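Local coordinates for glutathione S-transferase omega-like 2 (Saccharomyces cerevisiae, PDB 5LKB), which catalyses glutathione-dependent thiol transfer and the reduction of dehydroascorbate and dimethylarsinic acid, and reacts with glutathionyl-(hydro)quinones, at residues 223-228 / 236-241; 285-290 / 320-325; 325-328 / 333-336; 345-350 / 357-362. All blocks are in the same frame, centred on the assembly; numbering follows the deposited sequence.

How the contacts relate
Contacts 2 and 3 share helix 317-329, meeting through N325 and through I288 packed on F333; contacts 1 and 4 sit farther out, and the second subunit reaches both. Chemistry follows place. Contact 2, in the helical interior, is a buried tryptophan-aspartate hydrogen bond beside a leucine. Contact 3 rests on CH-pi packing, buried at L326, Y327 and F333 but running out to a partly exposed tryptophan and an arginine bridged by water to a tyrosine. Contact 1, partly buried, sets a long salt bridge and a water over methyl packing, whereas contact 4 is a buried relay of hydroxyls and a guanidinium tying the C-terminal coil to helix 339-349. Contacts 1 and 4 touch through a probable Y224-Y346 hydroxyl bond.

Contact 1. Residues 223-228 / 236-241; sequences VYKTGF and ESEVNN
A bend at chi2 of E238 (-69°) turns its carboxylate across the methylenes of K225, itself bent at chi3 (-71°), between two consecutive helices. The helices, 222-227 and 232-264, form a short helical hairpin in the all-helical C-terminal domain of the glutathione transferase fold: their local axes come within 8.0 Å and run roughly antiparallel, at 149°. E238 OE1 lies 3.5 Å from K225 CE, and E238 CD rests near K225 CB. The charged ends meet less closely. K225 NZ stands 3.9 Å from E238 OE1, a long salt bridge, and a water closes the gap by accepting from K225 NZ and donating to E238 OE2. K225 NZ also donates to the carbonyl of D217, which gives the ammonium group a further and stronger partner. With E238 cut back to an alanine, K225 would probably lose its carboxylate mate, the water one anchor and the lysine methylenes their cover. Deeper in the hairpin, T226 OG1 is bonded to G222 O one turn back in its own helix. It rests 3.3 Å from E238 CB without a bond across the contact. The other branch of T226 is apolar and points at V239, which also packs on L361 of the second subunit, placing this end of the hairpin near the dimer interface. K225 lies about 7 Å from R15, a glutathione-binding residue, measured between side chains. T226 CG2 meets V239 CB at 3.6 Å, methyl against methine.

Contact 2. Residues 285-290 / 320-325; sequences EADIRL and HLWVRN
W322 reaches across to helix 285-304 with its indole turned so that the N-H edge meets D287 and the far end of the six-membered ring meets L290. W322 NE1 donates to D287 OD1 over 3.0 Å, with a moderately bent N-H...O angle of 154°. The acceptor lies close to the plane of the indole, but the converse does not hold: the donor comes to OD1 from 39° above the carboxylate plane. The planes of the two flat groups are 41° apart. The same oxygen accepts from T278 OG1, so two donors grip it in a buried place, which probably helps to stabilise its negative charge. T284, just before the helix, and D287 give a T-x-x-D pattern consistent with the N-capping box that opens the corresponding helix in glutathione transferases: D287 OD2 takes the backbone N-H of T284, and T284 OG1 takes that of A286. The tryptophan is thereby fastened to a carboxylate already held at the start of a helix. One turn on, L290 sends CG anti to its own N and brings CD2 to 3.5 Å from W322 CH2. Its approach is oblique, and L290 CG touches the same ring carbon. Between these two ends the indole edge runs along the backbone, with W322 CZ2 3.6 Å from D287 O. The W322 ring is thus engaged at both ends by one helix, polar at the pyrrole and apolar at the benzene. Elsewhere around the start of helix 285-304, A286 packs on F211 of helix 205-220 and E285 salt-bridges R179 of helix 174-182.

Contact 3. Residues 325-328 / 333-336; sequences NLYW and FRYT
L326 and F333 meet where helix 317-329 turns sharply into the short helix 331-334. L326 CB stands over one face of the F333 ring, 4.2 Å from its centroid, as a CH-pi contact, and L326 CD1 adds an apolar touch to F333 CE2 at 4.1 Å. A second CH-pi contact follows on the next pair. Y327 swings its ring back over the turn with CG anti to the backbone N (chi1 177°), and R334 CG lies over that ring, 4.1 Å from the centroid. R334 is fully extended, chi1 -175°, and this carries its guanidinium past the tyrosine to W328. There the indole presents an edge to one guanidinium face, planes 73° apart, with W328 CZ3 3.6 Å from R334 NH2; the hydroxyl of Y335 covers the opposite face. A water accepts from R334 NE at 2.7 Å and bonds Y327 OH, bridging the two groups. W328 NE1 donates to R368 O of the C-terminal coil. F333 meets Y291 of helix 285-304 edge to face and packs on I54 of helix 47-58, joining the helical domain to the thioredoxin-like one.

Contact 4. Residues 345-350 / 357-362; sequences HYTRSH and GITPLG
The last turn of helix 339-349 is where the C-terminal coil folds back onto the helical domain, and T347 and R348 receive it at G357, T359 and P360. The centre is the hydroxyl of T359. It donates to T347 OG1 at 2.8 Å and accepts from R348 NE at 2.9 Å, the two side chains each crossing T359 at about a right angle. The second bond is bent, 137°, and the hydroxyl lies 25° out of the guanidinium plane. T347 OG1 passes its own proton to K343 O a turn back, so the hydrogens run in one direction from arginine through two threonines into the helix backbone, a relay that should polarise each link. T347 holds this position with chi1 at 63°, which leaves CG2 to meet P360 CD tip to tip at 3.7 Å. R348, bent at its second torsion, also lays CD 3.1 Å from G357 O. A water accepts from both R348 NH2 and T359 N, at 2.9 Å each, adding a second tie between guanidinium and coil. The remaining terminal nitrogen, NH1, is taken by I119 O and N121 OD1. A leucine in place of R348 would probably remove the NE donor from the T359 hydroxyl, leave the water tied to T359 N alone, and leave I119 O and N121 OD1 without this partner. Farther along, L361 N bonds Y235 OH of the second subunit. Such a coil, running from the last helix along the domain to the dimer partner, is characteristic of Xi-class glutathione transferases.

Contact 1. Residues 223-228 / 236-241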
# COMPACT_ATOMS: atom_id res chain seq x y z
N VAL A 223 6.09 -12.91 4.85
CA VAL A 223 5.12 -12.05 4.14
C VAL A 223 3.82 -12.77 3.89
O VAL A 223 2.76 -12.14 3.91
CB VAL A 223 5.68 -11.47 2.84
CG1 VAL A 223 6.91 -10.61 3.12
CG2 VAL A 223 6.02 -12.56 1.78
N TYR A 224 3.82 -14.11 3.71
CA TYR A 224 2.61 -14.87 3.47
C TYR A 224 1.80 -15.09 4.76
O TYR A 224 0.58 -14.96 4.75
CB TYR A 224 2.95 -16.24 2.89
CG TYR A 224 3.31 -16.19 1.42
CD1 TYR A 224 2.33 -16.21 0.46
CD2 TYR A 224 4.61 -16.20 1.01
CE1 TYR A 224 2.63 -16.20 -0.90
CE2 TYR A 224 4.94 -16.15 -0.37
CZ TYR A 224 3.93 -16.21 -1.32
OH TYR A 224 4.20 -16.21 -2.70
N LYS A 225 2.50 -15.39 5.87
CA LYS A 225 1.80 -15.44 7.16
C LYS A 225 1.15 -14.10 7.51
O LYS A 225 0.07 -14.07 8.13
CB LYS A 225 2.79 -15.91 8.24
CG LYS A 225 3.27 -17.37 8.05
CD LYS A 225 4.15 -17.85 9.20
CE LYS A 225 5.47 -17.16 9.17
NZ LYS A 225 6.41 -17.70 10.20
N THR A 226 1.78 -12.99 7.08
CA THR A 226 1.20 -11.66 7.26
C THR A 226 -0.00 -11.45 6.34
O THR A 226 -1.08 -11.09 6.81
CB THR A 226 2.27 -10.60 7.01
OG1 THR A 226 3.37 -10.76 7.89
CG2 THR A 226 1.69 -9.21 7.18
N GLY A 227 0.17 -11.66 5.03
CA GLY A 227 -0.88 -11.26 4.10
C GLY A 227 -2.06 -12.19 4.07
O GLY A 227 -3.16 -11.77 3.73
N PHE A 228 -1.82 -13.48 4.36
CA PHE A 228 -2.88 -14.46 4.40
C PHE A 228 -3.52 -14.56 5.79
O PHE A 228 -4.50 -15.29 5.95
CB PHE A 228 -2.35 -15.84 3.99
CG PHE A 228 -2.05 -16.04 2.52
CD1 PHE A 228 -2.60 -15.25 1.51
CD2 PHE A 228 -1.23 -17.14 2.14
CE1 PHE A 228 -2.37 -15.53 0.18
CE2 PHE A 228 -0.98 -17.38 0.81
CZ PHE A 228 -1.55 -16.60 -0.16
N GLU A 236 -0.84 -8.67 12.85
CA GLU A 236 0.05 -7.74 13.52
C GLU A 236 1.31 -8.45 14.01
O GLU A 236 2.41 -7.94 13.87
CB GLU A 236 -0.71 -7.04 14.66
CG GLU A 236 -1.80 -6.09 14.13
CD GLU A 236 -2.46 -5.27 15.22
OE1 GLU A 236 -2.01 -5.44 16.39
OE2 GLU A 236 -3.32 -4.48 14.86
N SER A 237 1.15 -9.65 14.61
CA SER A 237 2.32 -10.40 15.05
C SER A 237 3.26 -10.66 13.88
O SER A 237 4.48 -10.46 13.98
CB SER A 237 1.86 -11.70 15.71
OG SER A 237 2.99 -12.50 16.01
N GLU A 238 2.71 -11.12 12.76
CA GLU A 238 3.56 -11.50 11.64
C GLU A 238 4.19 -10.30 10.94
O GLU A 238 5.35 -10.36 10.54
CB GLU A 238 2.81 -12.40 10.67
CG GLU A 238 2.32 -13.69 11.29
CD GLU A 238 3.41 -14.70 11.65
OE1 GLU A 238 4.58 -14.47 11.29
OE2 GLU A 238 3.04 -15.74 12.26
N VAL A 239 3.44 -9.19 10.78
CA VAL A 239 4.05 -8.03 10.13
C VAL A 239 5.15 -7.43 10.97
O VAL A 239 6.17 -6.97 10.44
CB VAL A 239 3.01 -6.97 9.70
CG1 VAL A 239 2.47 -6.12 10.88
CG2 VAL A 239 3.58 -6.07 8.63
N ASN A 240 4.98 -7.40 12.29
CA ASN A 240 6.07 -6.88 13.12
C ASN A 240 7.30 -7.77 12.96
O ASN A 240 8.42 -7.28 12.93
CB ASN A 240 5.66 -6.84 14.59
CG ASN A 240 4.91 -5.55 14.95
OD1 ASN A 240 5.48 -4.48 14.99
ND2 ASN A 240 3.67 -5.68 15.23
N ASN A 241 7.07 -9.07 12.86
CA ASN A 241 8.16 -10.04 12.70
C ASN A 241 8.88 -9.85 11.38
O ASN A 241 10.12 -9.92 11.33
CB ASN A 241 7.62 -11.45 12.89
CG ASN A 241 8.73 -12.48 12.94
OD1 ASN A 241 9.61 -12.42 13.83
ND2 ASN A 241 8.76 -13.32 11.96
O HOH W 1 4.87 -17.71 12.56

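Contact 2. Residues 285-290 / 320-325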
# COMPACT_ATOMS: atom_id res chain seq x y z
N GLU A 285 23.37 -19.08 -2.72
CA GLU A 285 21.97 -19.44 -2.58
C GLU A 285 21.22 -18.53 -1.60
O GLU A 285 20.01 -18.31 -1.77
CB GLU A 285 21.91 -20.86 -2.04
CG GLU A 285 20.57 -21.35 -1.75
CD GLU A 285 20.60 -22.75 -1.13
OE1 GLU A 285 20.35 -22.89 0.09
OE2 GLU A 285 20.86 -23.71 -1.90
N ALA A 286 21.91 -18.07 -0.55
CA ALA A 286 21.25 -17.19 0.42
C ALA A 286 20.74 -15.94 -0.27
O ALA A 286 19.64 -15.45 0.05
CB ALA A 286 22.22 -16.79 1.54
N ASP A 287 21.54 -15.39 -1.20
CA ASP A 287 21.08 -14.22 -1.96
C ASP A 287 19.87 -14.56 -2.82
O ASP A 287 18.92 -13.74 -2.94
CB ASP A 287 22.18 -13.67 -2.84
CG ASP A 287 23.37 -13.25 -2.07
OD1 ASP A 287 23.30 -12.32 -1.26
OD2 ASP A 287 24.46 -13.86 -2.28
N ILE A 288 19.91 -15.69 -3.47
CA ILE A 288 18.83 -16.10 -4.36
C ILE A 288 17.53 -16.19 -3.60
O ILE A 288 16.50 -15.66 -4.02
CB ILE A 288 19.21 -17.41 -5.09
CG1 ILE A 288 20.41 -17.14 -6.01
CG2 ILE A 288 18.00 -17.97 -5.85
CD1 ILE A 288 21.00 -18.38 -6.63
N ARG A 289 17.55 -16.86 -2.46
CA ARG A 289 16.35 -17.09 -1.69
C ARG A 289 15.81 -15.78 -1.14
O ARG A 289 14.59 -15.58 -1.18
CB ARG A 289 16.61 -18.11 -0.57
CG ARG A 289 16.79 -19.57 -1.09
CD ARG A 289 17.38 -20.45 0.08
NE ARG A 289 16.57 -20.34 1.27
CZ ARG A 289 16.05 -21.30 1.98
NH1 ARG A 289 16.25 -22.59 1.66
NH2 ARG A 289 15.34 -20.99 3.07
N LEU A 290 16.67 -14.88 -0.69
CA LEU A 290 16.17 -13.59 -0.19
C LEU A 290 15.63 -12.77 -1.34
O LEU A 290 14.60 -12.08 -1.18
CB LEU A 290 17.28 -12.81 0.51
CG LEU A 290 16.91 -11.42 1.06
CD1 LEU A 290 15.83 -11.56 2.07
CD2 LEU A 290 18.10 -10.75 1.65
N HIS A 320 18.05 -2.22 -0.51
CA HIS A 320 17.69 -1.66 -1.79
C HIS A 320 18.89 -1.64 -2.76
O HIS A 320 18.73 -1.88 -3.96
CB HIS A 320 17.11 -0.24 -1.57
CG HIS A 320 16.49 0.37 -2.80
ND1 HIS A 320 16.58 1.71 -3.06
CD2 HIS A 320 15.76 -0.16 -3.81
CE1 HIS A 320 15.92 2.00 -4.15
NE2 HIS A 320 15.42 0.88 -4.65
N LEU A 321 20.09 -1.31 -2.27
CA LEU A 321 21.27 -1.35 -3.11
C LEU A 321 21.59 -2.77 -3.55
O LEU A 321 21.80 -3.03 -4.75
CB LEU A 321 22.41 -0.74 -2.33
CG LEU A 321 23.76 -0.79 -3.04
CD1 LEU A 321 23.77 0.04 -4.25
CD2 LEU A 321 24.83 -0.31 -2.03
N TRP A 322 21.50 -3.72 -2.60
CA TRP A 322 21.78 -5.11 -2.88
C TRP A 322 20.82 -5.69 -3.93
O TRP A 322 21.24 -6.42 -4.83
CB TRP A 322 21.75 -5.85 -1.54
CG TRP A 322 21.67 -7.35 -1.62
CD1 TRP A 322 22.72 -8.24 -1.66
CD2 TRP A 322 20.49 -8.14 -1.66
NE1 TRP A 322 22.24 -9.50 -1.73
CE2 TRP A 322 20.87 -9.48 -1.73
CE3 TRP A 322 19.11 -7.84 -1.66
CZ2 TRP A 322 19.95 -10.53 -1.78
CZ3 TRP A 322 18.21 -8.84 -1.69
CH2 TRP A 322 18.61 -10.18 -1.77
N VAL A 323 19.51 -5.40 -3.83
CA VAL A 323 18.58 -6.05 -4.73
C VAL A 323 18.67 -5.42 -6.12
O VAL A 323 18.48 -6.11 -7.13
CB VAL A 323 17.14 -6.03 -4.14
CG1 VAL A 323 16.46 -4.64 -4.30
CG2 VAL A 323 16.26 -7.01 -4.84
N ARG A 324 18.93 -4.11 -6.18
CA ARG A 324 19.12 -3.46 -7.47
C ARG A 324 20.39 -3.96 -8.15
O ARG A 324 20.38 -4.15 -9.37
CB ARG A 324 19.17 -1.93 -7.32
CG ARG A 324 17.78 -1.38 -7.07
CD ARG A 324 17.85 0.13 -6.92
NE ARG A 324 18.62 0.54 -5.75
CZ ARG A 324 19.08 1.78 -5.58
NH1 ARG A 324 18.88 2.68 -6.51
NH2 ARG A 324 19.77 2.08 -4.49
N ASN A 325 21.46 -4.20 -7.37
CA ASN A 325 22.67 -4.75 -7.98
C ASN A 325 22.38 -6.11 -8.61
O ASN A 325 22.79 -6.39 -9.75
CB ASN A 325 23.79 -4.89 -6.93
CG ASN A 325 25.08 -5.47 -7.53
OD1 ASN A 325 25.54 -5.00 -8.56
ND2 ASN A 325 25.63 -6.45 -6.87

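Contact 3. Residues 325-328 / 333-336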
# COMPACT_ATOMS: atom_id res chain seq x y z
N ASN A 325 21.46 -4.20 -7.37
CA ASN A 325 22.67 -4.75 -7.98
C ASN A 325 22.38 -6.11 -8.61
O ASN A 325 22.79 -6.39 -9.75
CB ASN A 325 23.79 -4.89 -6.93
CG ASN A 325 25.08 -5.47 -7.53
OD1 ASN A 325 25.54 -5.00 -8.56
ND2 ASN A 325 25.63 -6.45 -6.87
N LEU A 326 21.64 -6.98 -7.90
CA LEU A 326 21.31 -8.30 -8.45
C LEU A 326 20.42 -8.17 -9.68
O LEU A 326 20.68 -8.80 -10.71
CB LEU A 326 20.68 -9.19 -7.38
CG LEU A 326 21.56 -9.53 -6.20
CD1 LEU A 326 20.81 -10.31 -5.18
CD2 LEU A 326 22.81 -10.33 -6.64
N TYR A 327 19.37 -7.36 -9.58
CA TYR A 327 18.45 -7.28 -10.70
C TYR A 327 19.13 -6.72 -11.94
O TYR A 327 18.99 -7.29 -13.01
CB TYR A 327 17.27 -6.36 -10.29
CG TYR A 327 16.28 -6.15 -11.45
CD1 TYR A 327 15.23 -7.02 -11.64
CD2 TYR A 327 16.45 -5.11 -12.38
CE1 TYR A 327 14.38 -6.91 -12.69
CE2 TYR A 327 15.58 -4.98 -13.40
CZ TYR A 327 14.57 -5.89 -13.58
OH TYR A 327 13.68 -5.74 -14.59
N TRP A 328 19.81 -5.58 -11.82
CA TRP A 328 20.31 -4.91 -13.02
C TRP A 328 21.57 -5.52 -13.57
O TRP A 328 21.82 -5.42 -14.78
CB TRP A 328 20.52 -3.43 -12.78
CG TRP A 328 19.22 -2.68 -12.51
CD1 TRP A 328 18.78 -2.24 -11.31
CD2 TRP A 328 18.23 -2.29 -13.48
NE1 TRP A 328 17.55 -1.59 -11.44
CE2 TRP A 328 17.18 -1.62 -12.76
CE3 TRP A 328 18.09 -2.47 -14.87
CZ2 TRP A 328 16.07 -1.08 -13.42
CZ3 TRP A 328 16.98 -1.95 -15.51
CH2 TRP A 328 15.99 -1.27 -14.78
N PHE A 333 18.90 -12.97 -12.84
CA PHE A 333 17.89 -12.33 -12.02
C PHE A 333 16.94 -11.49 -12.87
O PHE A 333 15.73 -11.75 -12.91
CB PHE A 333 18.58 -11.51 -10.93
CG PHE A 333 19.29 -12.33 -9.87
CD1 PHE A 333 20.56 -12.86 -10.11
CD2 PHE A 333 18.71 -12.59 -8.65
CE1 PHE A 333 21.25 -13.58 -9.11
CE2 PHE A 333 19.41 -13.29 -7.65
CZ PHE A 333 20.68 -13.82 -7.90
N ARG A 334 17.49 -10.54 -13.65
CA ARG A 334 16.61 -9.63 -14.40
C ARG A 334 15.66 -10.41 -15.30
O ARG A 334 14.46 -10.13 -15.35
CB ARG A 334 17.47 -8.73 -15.28
CG ARG A 334 16.73 -7.69 -16.00
CD ARG A 334 17.83 -6.86 -16.64
NE ARG A 334 17.35 -5.73 -17.40
CZ ARG A 334 18.17 -4.79 -17.90
NH1 ARG A 334 19.50 -4.86 -17.73
NH2 ARG A 334 17.66 -3.79 -18.58
N TYR A 335 16.20 -11.37 -16.06
CA TYR A 335 15.43 -11.98 -17.14
C TYR A 335 14.61 -13.16 -16.70
O TYR A 335 13.87 -13.74 -17.52
CB TYR A 335 16.32 -12.27 -18.37
CG TYR A 335 16.89 -10.98 -18.93
CD1 TYR A 335 16.06 -10.05 -19.51
CD2 TYR A 335 18.21 -10.66 -18.78
CE1 TYR A 335 16.55 -8.82 -20.02
CE2 TYR A 335 18.71 -9.43 -19.27
CZ TYR A 335 17.85 -8.53 -19.87
OH TYR A 335 18.29 -7.31 -20.37
N THR A 336 14.59 -13.44 -15.40
CA THR A 336 13.61 -14.33 -14.80
C THR A 336 12.58 -13.62 -13.96
O THR A 336 11.69 -14.29 -13.42
CB THR A 336 14.27 -15.37 -13.91
OG1 THR A 336 15.02 -14.84 -12.83
CG2 THR A 336 15.22 -16.31 -14.74
O HOH W 2 14.71 -5.13 -16.97

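Contact 4. Residues 345-350 / 357-362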
# COMPACT_ATOMS: atom_id res chain seq x y z
N HIS A 345 -0.69 -12.03 -10.67
CA HIS A 345 -1.00 -13.24 -9.90
C HIS A 345 -1.64 -12.90 -8.56
O HIS A 345 -2.71 -13.41 -8.20
CB HIS A 345 0.25 -14.09 -9.64
CG HIS A 345 0.01 -15.11 -8.60
ND1 HIS A 345 -0.87 -16.14 -8.81
CD2 HIS A 345 0.43 -15.21 -7.31
CE1 HIS A 345 -1.01 -16.83 -7.68
NE2 HIS A 345 -0.22 -16.29 -6.76
N TYR A 346 -0.93 -12.10 -7.76
CA TYR A 346 -1.36 -11.91 -6.40
C TYR A 346 -2.68 -11.16 -6.36
O TYR A 346 -3.60 -11.55 -5.65
CB TYR A 346 -0.29 -11.16 -5.62
CG TYR A 346 0.94 -12.00 -5.20
CD1 TYR A 346 2.05 -12.14 -6.03
CD2 TYR A 346 1.00 -12.58 -3.94
CE1 TYR A 346 3.13 -12.83 -5.62
CE2 TYR A 346 2.09 -13.32 -3.53
CZ TYR A 346 3.15 -13.45 -4.38
OH TYR A 346 4.30 -14.11 -4.03
N THR A 347 -2.77 -10.05 -7.11
CA THR A 347 -3.93 -9.19 -6.99
C THR A 347 -5.18 -9.79 -7.63
O THR A 347 -6.30 -9.47 -7.21
CB THR A 347 -3.66 -7.83 -7.58
OG1 THR A 347 -3.39 -7.95 -8.97
CG2 THR A 347 -2.53 -7.11 -6.83
N ARG A 348 -5.02 -10.61 -8.66
CA ARG A 348 -6.16 -11.22 -9.34
C ARG A 348 -6.56 -12.57 -8.77
O ARG A 348 -7.69 -12.98 -9.01
CB ARG A 348 -5.87 -11.41 -10.82
CG ARG A 348 -5.45 -10.16 -11.59
CD ARG A 348 -6.59 -9.15 -11.59
NE ARG A 348 -6.29 -8.04 -12.49
CZ ARG A 348 -6.40 -8.06 -13.81
NH1 ARG A 348 -6.88 -9.15 -14.43
NH2 ARG A 348 -5.99 -7.02 -14.52
N SER A 349 -5.70 -13.22 -8.00
CA SER A 349 -6.06 -14.55 -7.50
C SER A 349 -6.55 -14.57 -6.06
O SER A 349 -7.29 -15.48 -5.70
CB SER A 349 -4.86 -15.50 -7.58
OG SER A 349 -4.27 -15.54 -8.87
N HIS A 350 -6.26 -13.56 -5.25
CA HIS A 350 -6.53 -13.61 -3.83
C HIS A 350 -7.79 -12.80 -3.54
O HIS A 350 -7.75 -11.66 -3.07
CB HIS A 350 -5.36 -13.11 -3.01
CG HIS A 350 -4.17 -13.94 -3.17
ND1 HIS A 350 -2.89 -13.46 -3.05
CD2 HIS A 350 -4.06 -15.26 -3.46
CE1 HIS A 350 -2.04 -14.45 -3.25
NE2 HIS A 350 -2.73 -15.55 -3.49
N GLY A 357 -10.46 -7.76 -7.68
CA GLY A 357 -9.43 -8.05 -8.65
C GLY A 357 -8.86 -6.88 -9.44
O GLY A 357 -8.67 -6.99 -10.65
N ILE A 358 -8.62 -5.74 -8.78
CA ILE A 358 -8.10 -4.53 -9.40
C ILE A 358 -6.64 -4.42 -9.00
O ILE A 358 -6.33 -4.27 -7.81
CB ILE A 358 -8.90 -3.30 -8.98
CG1 ILE A 358 -10.32 -3.38 -9.59
CG2 ILE A 358 -8.24 -2.02 -9.51
CD1 ILE A 358 -11.33 -2.35 -9.00
N THR A 359 -5.75 -4.49 -9.99
CA THR A 359 -4.32 -4.49 -9.76
C THR A 359 -3.83 -3.04 -9.60
O THR A 359 -3.98 -2.23 -10.53
CB THR A 359 -3.59 -5.15 -10.95
OG1 THR A 359 -4.19 -6.45 -11.17
CG2 THR A 359 -2.10 -5.25 -10.71
N PRO A 360 -3.24 -2.68 -8.46
CA PRO A 360 -2.68 -1.34 -8.33
C PRO A 360 -1.61 -1.07 -9.36
O PRO A 360 -0.79 -1.94 -9.66
CB PRO A 360 -2.11 -1.33 -6.91
CG PRO A 360 -2.94 -2.30 -6.18
CD PRO A 360 -3.06 -3.42 -7.21
N LEU A 361 -1.58 0.17 -9.87
CA LEU A 361 -0.59 0.53 -10.88
C LEU A 361 0.75 0.85 -10.26
O LEU A 361 1.78 0.75 -10.94
CB LEU A 361 -1.05 1.74 -11.71
CG LEU A 361 -2.05 1.45 -12.80
CD1 LEU A 361 -2.37 2.73 -13.49
CD2 LEU A 361 -1.49 0.39 -13.81
N GLY A 362 0.77 1.22 -9.00
CA GLY A 362 2.00 1.54 -8.34
C GLY A 362 2.50 0.37 -7.51
O GLY A 362 1.81 -0.65 -7.40
O HOH W 3 -6.38 -4.62 -12.86